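Local coordinates for amyloid-like protein 1 (Homo sapiens, PDB 3PMR) that probably binds heparin and takes part in cell adhesion, through an E2 domain that pairs with a second copy of itself, at residues A110-E113 with G114-A118; Q79-E82 with E83-G87. All blocks are in the same frame, centred on the assembly; numbering follows the deposited sequence.

Interaction 1: A110-E113 with G114-A118; sequences AALE and GFLAA
Leu116 meets Leu112 one helical turn back, by a backbone bond and by side-chain packing. Leu116 N donates to Leu112 O at 3.0 Å. The same step is repeated on either side along the chain. Phe115 N gives its hydrogen to Ala111 O at 3.0 Å, Gly114 N to Ala110 O at 3.1 Å, and Ala117 N to Glu113 O at 3.1 Å. The four carbonyls of 110-113 are thus each taken by an amide four residues on. Ala118 N continues the ladder to Gly114 O.

The side chains add one apolar contact. The two leucines leave the helix in the same direction, one turn apart. Leu116 CD1 touches Leu112 CG at 4.0 Å and also rests 3.6 Å from Leu112 O, so this methyl lies beside a carbonyl already bonded to Leu116 N. Leu116 holds CD1 there with chi1 at -106°, well off a staggered value.

Phe115 brings only its CB to the preceding turn, 3.5 Å from Ala111 O. The Phe115 ring turns off toward the other helices. This is the C-terminal part of helix 64-119. Helix 126-157 covers it through Arg135 against Ala110 and Ala111, Tyr136 against Leu112 and Leu133 against Phe115. Helix 159-187 adds Ser183 and Leu186 against Phe115.

Interaction 2: Q79-E82 with E83-G87; sequences QTLE and EQVSG
Glu82 OE2 is gripped by two groups of the second subunit, while Glu82 O takes the backbone N-H of Ser86 at 3.1 Å. The carboxylate oxygen OE2 forms a salt bridge with Arg166 NE of that subunit and a hydrogen bond with its Tyr151 OH. These partners would probably stabilise the charge of this buried acid.

The backbone ladder runs on through the turn. Val85 N donates to Leu81 O at 3.0 Å, Glu83 N to Gln79 O, and Gln84 N to Thr80 O.

Leu81 and Val85 cross at an angle, with Leu81 CD2 against Val85 CG2 at 3.4 Å, tighter than a usual carbon contact. Val85 CG2 stands beside its own backbone N, a position that also brings it within 3.1 Å of Leu81 O.

Gln79 CG stands trans to N (chi1 172°), and a bend at chi2 (96°) carries the amide across the carboxylate of Glu83. Gln79 CG lies 3.5 Å from Glu83 OE2, and Gln79 NE2 is 3.7 Å from the same oxygen. The two planes are 31° apart. An alanine here would lack CG and the amide, and would probably leave the Glu83 carboxylate without this neighbour and open a gap beside Arg166 of the second subunit.

Thr80 and Gln84 extend alongside each other, Thr80 CG2 touching Gln84 NE2 at 3.7 Å. Gln84 OE1 is hydrogen-bonded to Arg41 NH1 on helix 26-56. The pattern is the i to i+4 pairing of a long alpha-helix, here in the E2 fold at its dimer interface.

How the interactions relate
Both interactions lie on one helix, 64-119. Interaction 2 comes first along the chain and interaction 1 follows near the helix end. Their centres are 47 Å apart and their nearest atoms about 32 Å apart, so they do not touch. They sit on opposite sides of the chain's centre. Interaction 2 packs against helix 26-56 and the second subunit. Interaction 1 packs against helices 126-157 and 159-187 of its own chain, and no second subunit reaches it. The long helix therefore joins two helical bundles of the E2 domain, the later part packing within the chain and the earlier part also meeting the second subunit.

Interaction 1: A110-E113 with G114-A118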
loop_
_atom_site.group_PDB
_atom_site.type_symbol
_atom_site.label_atom_id
_atom_site.label_comp_id
_atom_site.label_asym_id
_atom_site.label_seq_id
_atom_site.Cartn_x
_atom_site.Cartn_y
_atom_site.Cartn_z
ATOM N N ALA B 110 -15.220 20.777 -14.196
ATOM C CA ALA B 110 -16.271 20.373 -15.120
ATOM C C ALA B 110 -17.637 20.488 -14.431
ATOM O O ALA B 110 -18.608 20.950 -15.029
ATOM C CB ALA B 110 -16.047 18.939 -15.578
ATOM N N ALA B 111 -17.704 20.069 -13.172
ATOM C CA ALA B 111 -18.951 20.114 -12.416
ATOM C C ALA B 111 -19.399 21.552 -12.125
ATOM O O ALA B 111 -20.601 21.821 -12.050
ATOM C CB ALA B 111 -18.802 19.327 -11.116
ATOM N N LEU B 112 -18.442 22.467 -11.958
ATOM C CA LEU B 112 -18.771 23.869 -11.705
ATOM C C LEU B 112 -19.423 24.443 -12.952
ATOM O O LEU B 112 -20.445 25.128 -12.876
ATOM C CB LEU B 112 -17.516 24.691 -11.365
ATOM C CG LEU B 112 -17.736 26.205 -11.194
ATOM C CD1 LEU B 112 -18.758 26.465 -10.100
ATOM C CD2 LEU B 112 -16.425 26.889 -10.847
ATOM N N GLU B 113 -18.817 24.166 -14.102
ATOM C CA GLU B 113 -19.339 24.632 -15.375
ATOM C C GLU B 113 -20.782 24.129 -15.561
ATOM O O GLU B 113 -21.660 24.893 -15.930
ATOM C CB GLU B 113 -18.452 24.135 -16.521
ATOM C CG GLU B 113 -18.883 24.629 -17.893
ATOM C CD GLU B 113 -17.997 24.116 -19.026
ATOM O OE1 GLU B 113 -18.001 22.894 -19.298
ATOM O OE2 GLU B 113 -17.295 24.942 -19.644
ATOM N N GLY B 114 -21.020 22.847 -15.298
ATOM C CA GLY B 114 -22.363 22.298 -15.441
ATOM C C GLY B 114 -23.382 22.941 -14.504
ATOM O O GLY B 114 -24.517 23.208 -14.889
ATOM N N PHE B 115 -22.975 23.194 -13.267
ATOM C CA PHE B 115 -23.857 23.812 -12.280
ATOM C C PHE B 115 -24.239 25.223 -12.717
ATOM O O PHE B 115 -25.373 25.661 -12.513
ATOM C CB PHE B 115 -23.159 23.850 -10.923
ATOM C CG PHE B 115 -23.850 24.708 -9.898
ATOM C CD1 PHE B 115 -25.139 24.411 -9.474
ATOM C CD2 PHE B 115 -23.188 25.790 -9.320
ATOM C CE1 PHE B 115 -25.758 25.167 -8.476
ATOM C CE2 PHE B 115 -23.798 26.551 -8.322
ATOM C CZ PHE B 115 -25.084 26.240 -7.902
ATOM N N LEU B 116 -23.279 25.920 -13.322
ATOM C CA LEU B 116 -23.473 27.279 -13.811
ATOM C C LEU B 116 -24.476 27.324 -14.955
ATOM O O LEU B 116 -25.342 28.198 -14.992
ATOM C CB LEU B 116 -22.151 27.855 -14.298
ATOM C CG LEU B 116 -21.487 28.893 -13.403
ATOM C CD1 LEU B 116 -19.994 28.660 -13.376
ATOM C CD2 LEU B 116 -21.803 30.287 -13.925
ATOM N N ALA B 117 -24.338 26.392 -15.895
ATOM C CA ALA B 117 -25.234 26.311 -17.046
ATOM C C ALA B 117 -26.661 26.078 -16.565
ATOM O O ALA B 117 -27.592 26.710 -17.049
ATOM C CB ALA B 117 -24.798 25.178 -17.966
ATOM N N ALA B 118 -26.829 25.166 -15.613
ATOM C CA ALA B 118 -28.153 24.880 -15.077
ATOM C C ALA B 118 -28.774 26.154 -14.495
ATOM O O ALA B 118 -29.969 26.403 -14.659
ATOM C CB ALA B 118 -28.067 23.805 -14.009
#

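Interaction 2: Q79-E82 with E83-G87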
loop_
_atom_site.group_PDB
_atom_site.type_symbol
_atom_site.label_atom_id
_atom_site.label_comp_id
_atom_site.label_asym_id
_atom_site.label_seq_id
_atom_site.Cartn_x
_atom_site.Cartn_y
_atom_site.Cartn_z
ATOM N N GLN B 79 24.074 -1.610 -2.828
ATOM C CA GLN B 79 23.854 -0.202 -2.505
ATOM C C GLN B 79 23.250 0.455 -3.745
ATOM O O GLN B 79 22.257 1.173 -3.667
ATOM C CB GLN B 79 25.184 0.481 -2.176
ATOM C CG GLN B 79 25.081 1.986 -2.022
ATOM C CD GLN B 79 24.941 2.402 -0.582
ATOM O OE1 GLN B 79 25.916 2.401 0.169
ATOM N NE2 GLN B 79 23.724 2.744 -0.180
ATOM N N THR B 80 23.875 0.199 -4.885
ATOM C CA THR B 80 23.419 0.739 -6.160
ATOM C C THR B 80 22.004 0.261 -6.484
ATOM O O THR B 80 21.170 1.036 -6.954
ATOM C CB THR B 80 24.361 0.317 -7.314
ATOM O OG1 THR B 80 25.674 0.830 -7.070
ATOM C CG2 THR B 80 23.860 0.850 -8.643
ATOM N N LEU B 81 21.730 -1.014 -6.226
ATOM C CA LEU B 81 20.411 -1.571 -6.515
ATOM C C LEU B 81 19.341 -0.975 -5.585
ATOM O O LEU B 81 18.224 -0.688 -6.012
ATOM C CB LEU B 81 20.450 -3.093 -6.382
ATOM C CG LEU B 81 19.236 -3.884 -6.861
ATOM C CD1 LEU B 81 19.634 -5.348 -7.046
ATOM C CD2 LEU B 81 18.109 -3.751 -5.861
ATOM N N GLU B 82 19.686 -0.795 -4.319
ATOM C CA GLU B 82 18.750 -0.215 -3.369
ATOM C C GLU B 82 18.379 1.207 -3.801
ATOM O O GLU B 82 17.224 1.612 -3.683
ATOM C CB GLU B 82 19.356 -0.203 -1.958
ATOM C CG GLU B 82 19.333 -1.572 -1.251
ATOM C CD GLU B 82 20.348 -1.673 -0.117
ATOM O OE1 GLU B 82 20.868 -0.622 0.317
ATOM O OE2 GLU B 82 20.621 -2.801 0.347
ATOM N N GLU B 83 19.358 1.944 -4.317
ATOM C CA GLU B 83 19.147 3.324 -4.759
ATOM C C GLU B 83 18.245 3.396 -5.978
ATOM O O GLU B 83 17.397 4.284 -6.085
ATOM C CB GLU B 83 20.493 4.002 -5.047
ATOM C CG GLU B 83 21.306 4.272 -3.789
ATOM C CD GLU B 83 22.733 4.710 -4.082
ATOM O OE1 GLU B 83 23.101 4.810 -5.275
ATOM O OE2 GLU B 83 23.487 4.954 -3.115
ATOM N N GLN B 84 18.421 2.449 -6.891
ATOM C CA GLN B 84 17.602 2.394 -8.090
ATOM C C GLN B 84 16.166 1.997 -7.769
ATOM O O GLN B 84 15.235 2.509 -8.382
ATOM C CB GLN B 84 18.184 1.395 -9.090
ATOM C CG GLN B 84 19.478 1.855 -9.729
ATOM C CD GLN B 84 19.975 0.880 -10.771
ATOM O OE1 GLN B 84 19.263 -0.054 -11.151
ATOM N NE2 GLN B 84 21.196 1.095 -11.252
ATOM N N VAL B 85 15.987 1.070 -6.829
ATOM C CA VAL B 85 14.643 0.614 -6.448
ATOM C C VAL B 85 13.869 1.786 -5.830
ATOM O O VAL B 85 12.722 2.057 -6.174
ATOM C CB VAL B 85 14.707 -0.546 -5.410
ATOM C CG1 VAL B 85 13.297 -0.886 -4.922
ATOM C CG2 VAL B 85 15.372 -1.784 -6.039
ATOM N N SER B 86 14.528 2.457 -4.900
ATOM C CA SER B 86 13.984 3.603 -4.185
ATOM C C SER B 86 13.668 4.781 -5.136
ATOM O O SER B 86 12.601 5.370 -5.069
ATOM C CB SER B 86 15.011 4.013 -3.126
ATOM O OG SER B 86 14.618 5.173 -2.435
ATOM N N GLY B 87 14.609 5.109 -6.019
ATOM C CA GLY B 87 14.411 6.210 -6.951
ATOM C C GLY B 87 13.251 5.948 -7.890
ATOM O O GLY B 87 12.502 6.857 -8.261
#